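Local coordinates for listeriolysin O (Listeria monocytogenes, PDB 4CDB), which lyses host cells by binding cholesterol-containing membranes, changing conformation and assembling into an oligomeric membrane-inserted pore, at residues 438-443 against 459-464; 20-25 against 237-242; 206-211 against 267-272; 36-41 against 360-365. All blocks are in the same frame, centred on the assembly; numbering follows the deposited sequence.

Contact 1 of 4, residues 438-443 against 459-464. With TAM (tris(hydroxyethyl)aminomethane), chain U.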
# COMPACT_ATOMS: atom_id res chain seq x y z
N ASN A 438 -23.64 27.77 -5.76
CA ASN A 438 -24.77 28.37 -6.46
C ASN A 438 -24.87 29.87 -6.22
O ASN A 438 -25.87 30.37 -5.70
CB ASN A 438 -26.08 27.67 -6.10
CG ASN A 438 -26.15 26.26 -6.65
OD1 ASN A 438 -25.70 25.99 -7.76
ND2 ASN A 438 -26.72 25.35 -5.87
N ILE A 439 -23.82 30.59 -6.60
CA ILE A 439 -23.77 32.04 -6.42
C ILE A 439 -24.61 32.74 -7.49
O ILE A 439 -24.45 32.49 -8.68
CB ILE A 439 -22.32 32.57 -6.46
CG1 ILE A 439 -21.63 32.31 -5.12
CG2 ILE A 439 -22.30 34.05 -6.77
CD1 ILE A 439 -21.09 30.91 -4.95
N ASN A 440 -25.52 33.60 -7.04
CA ASN A 440 -26.34 34.39 -7.95
C ASN A 440 -25.99 35.87 -7.88
O ASN A 440 -25.97 36.46 -6.80
CB ASN A 440 -27.82 34.19 -7.62
CG ASN A 440 -28.25 32.74 -7.68
OD1 ASN A 440 -27.91 32.02 -8.62
ND2 ASN A 440 -28.98 32.29 -6.67
N VAL A 441 -25.69 36.46 -9.03
CA VAL A 441 -25.33 37.87 -9.08
C VAL A 441 -26.29 38.65 -9.97
O VAL A 441 -26.37 38.39 -11.17
CB VAL A 441 -23.89 38.06 -9.59
CG1 VAL A 441 -23.58 39.55 -9.75
CG2 VAL A 441 -22.91 37.40 -8.64
N TYR A 442 -27.02 39.58 -9.37
CA TYR A 442 -27.98 40.41 -10.09
C TYR A 442 -27.72 41.89 -9.84
O TYR A 442 -27.39 42.29 -8.73
CB TYR A 442 -29.41 40.05 -9.67
CG TYR A 442 -30.49 40.88 -10.34
CD1 TYR A 442 -31.01 40.50 -11.57
CD2 TYR A 442 -30.99 42.03 -9.74
CE1 TYR A 442 -31.99 41.25 -12.19
CE2 TYR A 442 -31.98 42.78 -10.35
CZ TYR A 442 -32.47 42.39 -11.58
OH TYR A 442 -33.45 43.13 -12.19
N ALA A 443 -27.88 42.71 -10.88
CA ALA A 443 -27.72 44.15 -10.74
C ALA A 443 -28.62 44.90 -11.71
O ALA A 443 -28.73 44.51 -12.88
CB ALA A 443 -26.26 44.55 -10.95
N ASP A 459 -27.63 39.45 -14.70
CA ASP A 459 -28.46 38.40 -14.12
C ASP A 459 -27.80 37.04 -14.32
O ASP A 459 -28.25 36.23 -15.12
CB ASP A 459 -29.86 38.41 -14.75
CG ASP A 459 -30.89 37.65 -13.92
OD1 ASP A 459 -30.50 36.76 -13.14
OD2 ASP A 459 -32.10 37.95 -14.06
N ASP A 460 -26.71 36.80 -13.59
CA ASP A 460 -25.99 35.54 -13.68
C ASP A 460 -26.31 34.64 -12.50
O ASP A 460 -26.24 35.07 -11.34
CB ASP A 460 -24.48 35.78 -13.77
CG ASP A 460 -24.08 36.53 -15.03
OD1 ASP A 460 -24.84 36.47 -16.02
OD2 ASP A 460 -23.01 37.17 -15.03
N ARG A 461 -26.65 33.38 -12.78
CA ARG A 461 -27.13 32.47 -11.75
C ARG A 461 -26.31 31.18 -11.67
O ARG A 461 -25.69 30.77 -12.66
CB ARG A 461 -28.61 32.14 -11.97
CG ARG A 461 -29.45 33.36 -12.31
CD ARG A 461 -30.92 33.03 -12.46
NE ARG A 461 -31.67 34.17 -12.97
CZ ARG A 461 -32.99 34.24 -13.03
NH1 ARG A 461 -33.73 33.22 -12.61
NH2 ARG A 461 -33.58 35.32 -13.51
N ASN A 462 -26.31 30.56 -10.50
CA ASN A 462 -25.64 29.28 -10.28
C ASN A 462 -24.16 29.32 -10.63
O ASN A 462 -23.65 28.42 -11.29
CB ASN A 462 -26.35 28.17 -11.05
CG ASN A 462 -27.85 28.14 -10.79
OD1 ASN A 462 -28.30 28.37 -9.67
ND2 ASN A 462 -28.62 27.88 -11.84
N LEU A 463 -23.48 30.36 -10.18
CA LEU A 463 -22.05 30.53 -10.44
C LEU A 463 -21.22 29.76 -9.43
O LEU A 463 -21.59 29.65 -8.26
CB LEU A 463 -21.68 32.02 -10.42
CG LEU A 463 -22.36 32.91 -11.45
CD1 LEU A 463 -21.97 34.37 -11.25
CD2 LEU A 463 -22.02 32.45 -12.86
N PRO A 464 -20.08 29.21 -9.88
CA PRO A 464 -19.19 28.45 -8.99
C PRO A 464 -18.46 29.38 -8.03
O PRO A 464 -18.28 30.56 -8.33
CB PRO A 464 -18.20 27.81 -9.96
CG PRO A 464 -18.14 28.77 -11.11
CD PRO A 464 -19.55 29.27 -11.26
C TAM U . -27.75 39.33 -19.75
C1 TAM U . -28.98 38.69 -20.39
C2 TAM U . -27.52 38.87 -18.31
C3 TAM U . -27.89 40.84 -19.87
C4 TAM U . -29.63 37.63 -19.52
C5 TAM U . -26.04 38.95 -17.94
C6 TAM U . -28.44 41.48 -18.59
N TAM U . -26.58 38.93 -20.54
O4 TAM U . -30.98 38.02 -19.24
O5 TAM U . -25.89 38.67 -16.54
O6 TAM U . -29.82 41.13 -18.43

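Contact 2 of 4, residues 20-25 against 237-242. With NA (sodium ion), chain O.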
# COMPACT_ATOMS: atom_id res chain seq x y z
N ALA A 20 9.97 -45.31 10.08
CA ALA A 20 9.69 -44.43 8.94
C ALA A 20 8.28 -44.66 8.43
O ALA A 20 7.56 -43.71 8.11
CB ALA A 20 10.71 -44.66 7.82
N ASP A 21 7.88 -45.92 8.36
CA ASP A 21 6.53 -46.28 7.93
C ASP A 21 5.48 -45.79 8.92
O ASP A 21 4.41 -45.34 8.53
CB ASP A 21 6.43 -47.79 7.73
CG ASP A 21 5.03 -48.24 7.37
OD1 ASP A 21 4.69 -48.18 6.17
OD2 ASP A 21 4.28 -48.66 8.27
N GLU A 22 5.79 -45.88 10.22
CA GLU A 22 4.88 -45.37 11.24
C GLU A 22 4.71 -43.86 11.12
O GLU A 22 3.62 -43.33 11.31
CB GLU A 22 5.38 -45.73 12.64
CG GLU A 22 5.29 -47.20 13.00
CD GLU A 22 5.87 -47.49 14.37
OE1 GLU A 22 6.46 -46.57 14.97
OE2 GLU A 22 5.73 -48.64 14.85
N ILE A 23 5.80 -43.16 10.80
CA ILE A 23 5.74 -41.72 10.59
C ILE A 23 4.85 -41.38 9.40
O ILE A 23 4.01 -40.49 9.47
CB ILE A 23 7.14 -41.10 10.43
CG1 ILE A 23 7.91 -41.16 11.75
CG2 ILE A 23 7.04 -39.65 9.97
CD1 ILE A 23 9.37 -40.76 11.64
N ASP A 24 5.05 -42.11 8.30
CA ASP A 24 4.24 -41.91 7.10
C ASP A 24 2.75 -42.01 7.40
O ASP A 24 1.98 -41.12 7.04
CB ASP A 24 4.60 -42.93 6.01
CG ASP A 24 5.95 -42.64 5.37
OD1 ASP A 24 6.37 -41.47 5.37
OD2 ASP A 24 6.58 -43.59 4.86
N LYS A 25 2.34 -43.09 8.06
CA LYS A 25 0.93 -43.33 8.36
C LYS A 25 0.36 -42.32 9.35
O LYS A 25 -0.82 -41.98 9.28
CB LYS A 25 0.73 -44.76 8.87
CG LYS A 25 1.26 -45.83 7.93
CD LYS A 25 0.70 -45.64 6.53
CE LYS A 25 1.40 -46.54 5.53
NZ LYS A 25 1.21 -47.98 5.86
N THR A 237 11.05 -40.85 15.57
CA THR A 237 9.88 -41.72 15.67
C THR A 237 8.59 -40.91 15.71
O THR A 237 8.62 -39.69 15.89
CB THR A 237 9.95 -42.63 16.92
OG1 THR A 237 9.96 -41.83 18.10
CG2 THR A 237 11.21 -43.49 16.88
N LYS A 238 7.47 -41.60 15.53
CA LYS A 238 6.15 -40.98 15.61
C LYS A 238 5.92 -40.41 17.00
O LYS A 238 5.33 -39.34 17.15
CB LYS A 238 5.07 -42.01 15.28
CG LYS A 238 3.66 -41.61 15.68
CD LYS A 238 2.64 -42.67 15.29
CE LYS A 238 3.01 -44.03 15.86
NZ LYS A 238 2.05 -45.09 15.45
N GLU A 239 6.40 -41.12 18.02
CA GLU A 239 6.24 -40.70 19.40
C GLU A 239 6.93 -39.36 19.66
O GLU A 239 6.39 -38.50 20.36
CB GLU A 239 6.78 -41.76 20.36
CG GLU A 239 5.87 -42.96 20.56
CD GLU A 239 5.74 -43.81 19.31
OE1 GLU A 239 6.67 -43.80 18.47
OE2 GLU A 239 4.71 -44.50 19.17
N GLN A 240 8.12 -39.19 19.09
CA GLN A 240 8.84 -37.93 19.24
C GLN A 240 8.10 -36.77 18.59
O GLN A 240 8.02 -35.68 19.17
CB GLN A 240 10.25 -38.06 18.66
CG GLN A 240 11.12 -39.08 19.38
CD GLN A 240 12.43 -39.36 18.65
OE1 GLN A 240 12.74 -38.71 17.65
NE2 GLN A 240 13.19 -40.33 19.15
N LEU A 241 7.54 -37.01 17.41
CA LEU A 241 6.80 -35.98 16.69
C LEU A 241 5.54 -35.57 17.45
O LEU A 241 5.19 -34.39 17.49
CB LEU A 241 6.43 -36.46 15.29
CG LEU A 241 7.60 -36.70 14.33
CD1 LEU A 241 7.09 -37.08 12.95
CD2 LEU A 241 8.50 -35.47 14.26
N GLN A 242 4.87 -36.54 18.06
CA GLN A 242 3.67 -36.26 18.85
C GLN A 242 4.01 -35.41 20.07
O GLN A 242 3.29 -34.46 20.38
CB GLN A 242 2.99 -37.56 19.31
CG GLN A 242 2.34 -38.36 18.21
CD GLN A 242 1.39 -39.41 18.74
OE1 GLN A 242 0.82 -39.26 19.82
NE2 GLN A 242 1.21 -40.48 17.98
NA NA O . 12.97 -36.23 17.56
O HOH W 1 7.86 -44.12 14.33
O HOH W 2 15.49 -35.68 16.42

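Contact 3 of 4, residues 206-211 against 267-272. With NA (sodium ion), chain Q.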
# COMPACT_ATOMS: atom_id res chain seq x y z
N MET A 206 -4.12 14.00 6.49
CA MET A 206 -3.11 13.59 5.51
C MET A 206 -3.48 12.30 4.78
O MET A 206 -4.38 11.57 5.19
CB MET A 206 -1.74 13.43 6.19
CG MET A 206 -1.67 12.27 7.17
SD MET A 206 0.01 11.93 7.72
CE MET A 206 0.50 13.53 8.34
N GLN A 207 -2.77 12.02 3.69
CA GLN A 207 -2.94 10.78 2.94
C GLN A 207 -1.61 10.06 2.81
O GLN A 207 -0.60 10.66 2.43
CB GLN A 207 -3.53 11.06 1.56
CG GLN A 207 -4.94 11.64 1.59
CD GLN A 207 -5.59 11.64 0.22
OE1 GLN A 207 -5.99 10.59 -0.29
NE2 GLN A 207 -5.70 12.82 -0.38
N GLU A 208 -1.59 8.76 3.11
CA GLU A 208 -0.36 7.99 3.05
C GLU A 208 -0.51 6.70 2.25
O GLU A 208 -1.56 6.06 2.27
CB GLU A 208 0.16 7.68 4.46
CG GLU A 208 0.49 8.92 5.28
CD GLU A 208 1.30 8.61 6.52
OE1 GLU A 208 0.99 7.62 7.22
OE2 GLU A 208 2.26 9.36 6.81
N GLU A 209 0.55 6.32 1.55
CA GLU A 209 0.58 5.06 0.82
C GLU A 209 1.78 4.22 1.26
O GLU A 209 2.86 4.75 1.50
CB GLU A 209 0.64 5.30 -0.69
CG GLU A 209 0.47 4.04 -1.52
CD GLU A 209 0.71 4.28 -3.00
OE1 GLU A 209 1.49 5.19 -3.34
OE2 GLU A 209 0.13 3.54 -3.82
N VAL A 210 1.56 2.91 1.38
CA VAL A 210 2.64 1.99 1.73
C VAL A 210 2.98 1.11 0.53
O VAL A 210 2.09 0.52 -0.09
CB VAL A 210 2.26 1.13 2.94
CG1 VAL A 210 3.32 0.07 3.21
CG2 VAL A 210 2.07 2.00 4.16
N ILE A 211 4.26 1.03 0.21
CA ILE A 211 4.73 0.28 -0.94
C ILE A 211 5.75 -0.79 -0.55
O ILE A 211 6.66 -0.53 0.23
CB ILE A 211 5.36 1.22 -1.99
CG1 ILE A 211 4.36 2.26 -2.46
CG2 ILE A 211 5.90 0.43 -3.18
CD1 ILE A 211 4.92 3.25 -3.46
N LYS A 267 7.03 4.58 2.42
CA LYS A 267 5.92 5.29 3.05
C LYS A 267 5.77 6.66 2.40
O LYS A 267 6.47 7.61 2.76
CB LYS A 267 6.16 5.44 4.55
CG LYS A 267 5.09 6.22 5.30
CD LYS A 267 5.73 7.30 6.15
CE LYS A 267 4.90 7.62 7.38
NZ LYS A 267 5.61 8.58 8.28
N LEU A 268 4.87 6.76 1.43
CA LEU A 268 4.59 8.02 0.76
C LEU A 268 3.52 8.78 1.53
O LEU A 268 2.53 8.18 1.95
CB LEU A 268 4.13 7.78 -0.68
CG LEU A 268 5.18 7.70 -1.80
CD1 LEU A 268 6.40 6.89 -1.39
CD2 LEU A 268 4.55 7.13 -3.06
N SER A 269 3.72 10.08 1.74
CA SER A 269 2.79 10.87 2.54
C SER A 269 2.65 12.31 2.05
O SER A 269 3.60 12.88 1.50
CB SER A 269 3.21 10.86 4.01
OG SER A 269 4.51 11.39 4.17
N THR A 270 1.48 12.89 2.26
CA THR A 270 1.22 14.27 1.88
C THR A 270 0.05 14.85 2.68
O THR A 270 -0.79 14.11 3.19
CB THR A 270 0.90 14.40 0.38
OG1 THR A 270 0.76 15.78 0.03
CG2 THR A 270 -0.39 13.67 0.04
N ASN A 271 0.01 16.17 2.78
CA ASN A 271 -1.07 16.85 3.49
C ASN A 271 -2.20 17.24 2.54
O ASN A 271 -3.22 17.79 2.96
CB ASN A 271 -0.55 18.09 4.21
CG ASN A 271 0.28 18.99 3.31
OD1 ASN A 271 0.28 18.84 2.09
ND2 ASN A 271 1.00 19.93 3.91
N SER A 272 -2.01 16.94 1.26
CA SER A 272 -3.00 17.25 0.24
C SER A 272 -4.32 16.51 0.45
O SER A 272 -4.34 15.35 0.85
CB SER A 272 -2.45 16.93 -1.15
OG SER A 272 -3.46 17.03 -2.13
NA NA Q . 1.99 4.36 -5.77

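Contact 4 of 4, residues 36-41 against 360-365. With NA (sodium ion), chain H.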
# COMPACT_ATOMS: atom_id res chain seq x y z
N ASN A 36 -7.98 -23.85 5.41
CA ASN A 36 -8.41 -23.14 6.61
C ASN A 36 -7.45 -23.24 7.80
O ASN A 36 -7.79 -22.83 8.91
CB ASN A 36 -9.81 -23.60 7.03
CG ASN A 36 -10.86 -23.32 5.96
OD1 ASN A 36 -10.79 -22.31 5.26
ND2 ASN A 36 -11.83 -24.21 5.84
N VAL A 37 -6.27 -23.79 7.56
CA VAL A 37 -5.27 -23.95 8.62
C VAL A 37 -4.55 -22.63 8.95
O VAL A 37 -4.36 -22.30 10.12
CB VAL A 37 -4.24 -25.05 8.26
CG1 VAL A 37 -2.98 -24.90 9.08
CG2 VAL A 37 -4.86 -26.42 8.47
N LEU A 38 -4.17 -21.89 7.92
CA LEU A 38 -3.45 -20.63 8.11
C LEU A 38 -4.35 -19.44 7.80
O LEU A 38 -4.64 -19.15 6.63
CB LEU A 38 -2.20 -20.59 7.23
CG LEU A 38 -1.19 -21.71 7.45
CD1 LEU A 38 -0.09 -21.64 6.40
CD2 LEU A 38 -0.60 -21.63 8.84
N VAL A 39 -4.80 -18.75 8.84
CA VAL A 39 -5.71 -17.63 8.68
C VAL A 39 -5.32 -16.40 9.51
O VAL A 39 -4.79 -16.53 10.61
CB VAL A 39 -7.16 -18.02 9.07
CG1 VAL A 39 -7.75 -18.96 8.03
CG2 VAL A 39 -7.18 -18.66 10.45
N TYR A 40 -5.57 -15.22 8.95
CA TYR A 40 -5.47 -13.98 9.70
C TYR A 40 -6.82 -13.28 9.74
O TYR A 40 -7.31 -12.79 8.71
CB TYR A 40 -4.41 -13.04 9.12
CG TYR A 40 -4.48 -11.65 9.70
CD1 TYR A 40 -4.09 -11.41 11.01
CD2 TYR A 40 -4.96 -10.58 8.95
CE1 TYR A 40 -4.16 -10.14 11.56
CE2 TYR A 40 -5.03 -9.31 9.49
CZ TYR A 40 -4.64 -9.09 10.79
OH TYR A 40 -4.71 -7.83 11.32
N HIS A 41 -7.43 -13.23 10.91
CA HIS A 41 -8.70 -12.53 11.08
C HIS A 41 -8.45 -11.10 11.56
O HIS A 41 -8.08 -10.88 12.72
CB HIS A 41 -9.60 -13.29 12.05
CG HIS A 41 -9.96 -14.67 11.60
ND1 HIS A 41 -10.67 -14.91 10.44
CD2 HIS A 41 -9.71 -15.88 12.15
CE1 HIS A 41 -10.83 -16.21 10.30
NE2 HIS A 41 -10.26 -16.82 11.32
N ALA A 360 0.78 -24.40 1.02
CA ALA A 360 0.12 -23.76 2.15
C ALA A 360 -0.18 -22.30 1.84
O ALA A 360 0.73 -21.54 1.52
CB ALA A 360 0.98 -23.87 3.40
N VAL A 361 -1.44 -21.91 1.94
CA VAL A 361 -1.85 -20.55 1.62
C VAL A 361 -2.42 -19.84 2.85
O VAL A 361 -3.25 -20.39 3.57
CB VAL A 361 -2.91 -20.53 0.50
CG1 VAL A 361 -3.23 -19.10 0.08
CG2 VAL A 361 -2.43 -21.35 -0.70
N ILE A 362 -1.95 -18.62 3.09
CA ILE A 362 -2.48 -17.81 4.19
C ILE A 362 -3.75 -17.09 3.77
O ILE A 362 -3.75 -16.30 2.82
CB ILE A 362 -1.45 -16.78 4.69
CG1 ILE A 362 -0.17 -17.47 5.15
CG2 ILE A 362 -2.04 -15.95 5.81
CD1 ILE A 362 0.82 -16.53 5.84
N LYS A 363 -4.84 -17.36 4.48
CA LYS A 363 -6.12 -16.72 4.19
C LYS A 363 -6.33 -15.49 5.06
O LYS A 363 -6.46 -15.59 6.28
CB LYS A 363 -7.27 -17.72 4.38
CG LYS A 363 -8.65 -17.13 4.15
CD LYS A 363 -9.68 -18.23 3.94
CE LYS A 363 -9.33 -19.08 2.72
NZ LYS A 363 -10.31 -20.17 2.49
N ASN A 364 -6.36 -14.32 4.42
CA ASN A 364 -6.53 -13.06 5.15
C ASN A 364 -7.90 -12.43 4.93
O ASN A 364 -8.42 -12.44 3.81
CB ASN A 364 -5.45 -12.05 4.75
CG ASN A 364 -4.05 -12.57 4.98
OD1 ASN A 364 -3.46 -12.35 6.04
ND2 ASN A 364 -3.51 -13.26 3.99
N ASN A 365 -8.47 -11.89 5.99
CA ASN A 365 -9.67 -11.06 5.89
C ASN A 365 -9.67 -9.97 6.95
O ASN A 365 -9.39 -10.23 8.12
CB ASN A 365 -10.94 -11.91 5.97
CG ASN A 365 -11.27 -12.33 7.39
OD1 ASN A 365 -12.27 -11.89 7.96
ND2 ASN A 365 -10.43 -13.17 7.97
NA NA H . -1.27 -11.61 6.82
O HOH W 3 -4.19 -22.53 4.97
O HOH W 4 -0.50 -13.12 4.37
O HOH W 5 1.10 -13.01 7.59

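Contact 1 of 4, residues 438-443 against 459-464
I439 and V441 pair with L463 and D460 in the antiparallel hairpin of strands 436-449 and 452-463, part of the β-sandwich domain of this cholesterol-dependent cytolysin; the conserved undecapeptide, E445 to R455, lies between the two segments in sequence. V441 and D460 exchange both backbone bonds, with V441 N to D460 O at 2.8 Å. At I439 the ladder is interrupted by a G1 β-bulge, in which N462 and L463 both face the one residue. N462 has a positive phi, and the I439 carbonyl receives its bond from L463 N (2.8 Å). The amide of N462 turns instead to a side chain: it donates to N440 OD1 at 2.9 Å, approaching nearly end-on to that carbonyl, while N440 ND2 is taken up by S396 of the adjacent strand. On the I439 face, V441 CG2 meets L463 CD1 at 4.1 Å, the two side chains crossing at about a right angle. On the other face the ring of Y442, swung anti to its backbone N (chi1 179°), presents its CD1 edge to the D459 carboxylate, CD1 to CG 3.7 Å, with the two planes 85° apart. Its hydroxyl bonds to T456. R461 forms a side-on salt bridge with D459, NE to OD1 2.8 Å and NH2 to OD2 3.1 Å. A bound tris(hydroxyethyl)aminomethane takes a bond from D459 N through its O5. With one R461 nitrogen on each oxygen, both approaching from out of the carboxylate plane, the rotation of D459 is restrained beside the tyrosine edge, and its negative charge is probably stabilised.

Contact 2 of 4, residues 20-25 against 237-242
Apolar contact between helix 14-28 and the start of helix 238-243 rests on I23. Its CG2 branch, anti to the backbone N, reaches L241 CD1 at 3.9 Å, the two side chains crossing at about a right angle. The other branch, CG1, lies against the backbone where the second helix begins, 3.8 Å from K238 N. Alongside, the aliphatic part of K238 spans the gap to E22, with CE 4.3 Å from E22 CB; CG of the lysine stands anti to its backbone N (chi1 164°), and the chain then bends at chi3.

Polar contact is made through water, with no direct hydrogen bond between the segments. One water donates to E22 OE1 (2.9 Å) and accepts from K238 N (2.8 Å), linking the glutamate to an amide in the first turn of the partner helix. That turn is closed by a capping box: T237, the N-cap, accepts weakly from Q240 N through OG1, and Q240 OE1 weakly accepts from T237 N in return. The short axes run 9.9 Å apart at 43°.

Among the charges, E22 OE1 comes within 4.5 Å of E239 OE1, a like-charge approach probably offset by K238 NZ, which lies close by without contact. Q240 OE1 also binds a sodium ion at 2.5 Å. D24 of helix 14-28, outside the contact itself, forms a salt bridge with R227 and a hydrogen bond with S229.

Contact 3 of 4, residues 206-211 against 267-272
Strands 207-211 and 267-270 run antiparallel, their short axes 4.6 Å apart, with Q207 and T270, and then E209 and L268, as hydrogen-bonded pairs. Each pair exchanges two backbone bonds, among them E209 N to L268 O at 2.7 Å. Beyond the Q207-T270 pair the side chain of Q207 extends the bonding: NE2 donates to S272 O at 3.1 Å, with the acceptor in its amide plane but the donor 38° above the carbonyl plane, and NE2 has a second acceptor in S274 O. S272 is positioned by an ST turn, its N bonded to T270 OG1, which is also hydrogen-bonded to N302 O. These strands belong to the large antiparallel sheet and adjoin the segments that become β-stranded in the membrane: 196-205 directly precedes M206, and 274-283 follows soon after S272. In this soluble form helix 198-202 and most of helix 277-286 lie within those segments, and both helices pack on the contact, M206 touching I201 and L268 touching F281. E209, with CG anti to its backbone N (chi1 -172°) and its chain extended, holds a sodium ion by both oxygens, OE1 at 2.6 Å and OE2 at 2.8 Å; D282 of helix 277-286 shares the ion. L268 runs beside E209 in the same direction, its CD2 3.6 Å from E209 OE1 and also touching I211 CD1. On the opposite face E208 leans across the partner strand, OE2 3.3 Å from S269 CB and in a long salt bridge of 3.7 Å to K267 NZ, while its OE1 accepts from N197 N.

Contact 4 of 4, residues 36-41 against 360-365
V39, Y40 and H41 pair in parallel with K363, N364 and N365, the short strand axes lying 4.7 Å apart and 12° from parallel. K363 is gripped through both backbone polar atoms: its N donates to L38 O at 2.8 Å, and its O accepts from Y40 N. Just before the strand, a water accepts from L38 N and donates to V361 O. At the other end N365, its CG between backbone N and carbonyl carbon (chi1 77°), brings ND2 over to donate to H41 ND1 at 3.0 Å, near the ring edge, amide and imidazole planes 76° apart. On the Y40 face, N364 OD1 binds a sodium ion at 2.4 Å and packs 3.3 Å from Y40 CB; I180 O also binds the ion. N364 ND2 bonds to Q72 O, which fixes the amide's orientation toward the metal. L38 points at the second segment, its CD1 3.9 Å from A360 CB. Near its start, strand 362-385 is flanked by parallel 39-41 on one edge and antiparallel 59-74 on the other, while L38 and Y40 meet V100 of helix 97-100 and the Y40 hydroxyl bonds to S177 at the start of helix 176-183.

How the contacts relate
From the N terminus, helix 14-28 enters contact 2 first and strand 39-41 enters contact 4 soon afterwards. The chain then reaches 206-211, the first half of contact 3, before 237-242 closes contact 2; 267-272 closes contact 3, and 360-365 closes contact 4 across 318 intervening residues. Contact 2 therefore crosses both contacts 3 and 4, and contact 3 is nested within contact 4. Contact 1 follows in series as a local hairpin in the β-sandwich domain, about 85 Å from contact 2 between centres and beyond the centre of the chain. Contact 2 joins two helices, contact 3 lies in the large antiparallel sheet, and contact 4 brings the N-terminal region onto long strand 362-385.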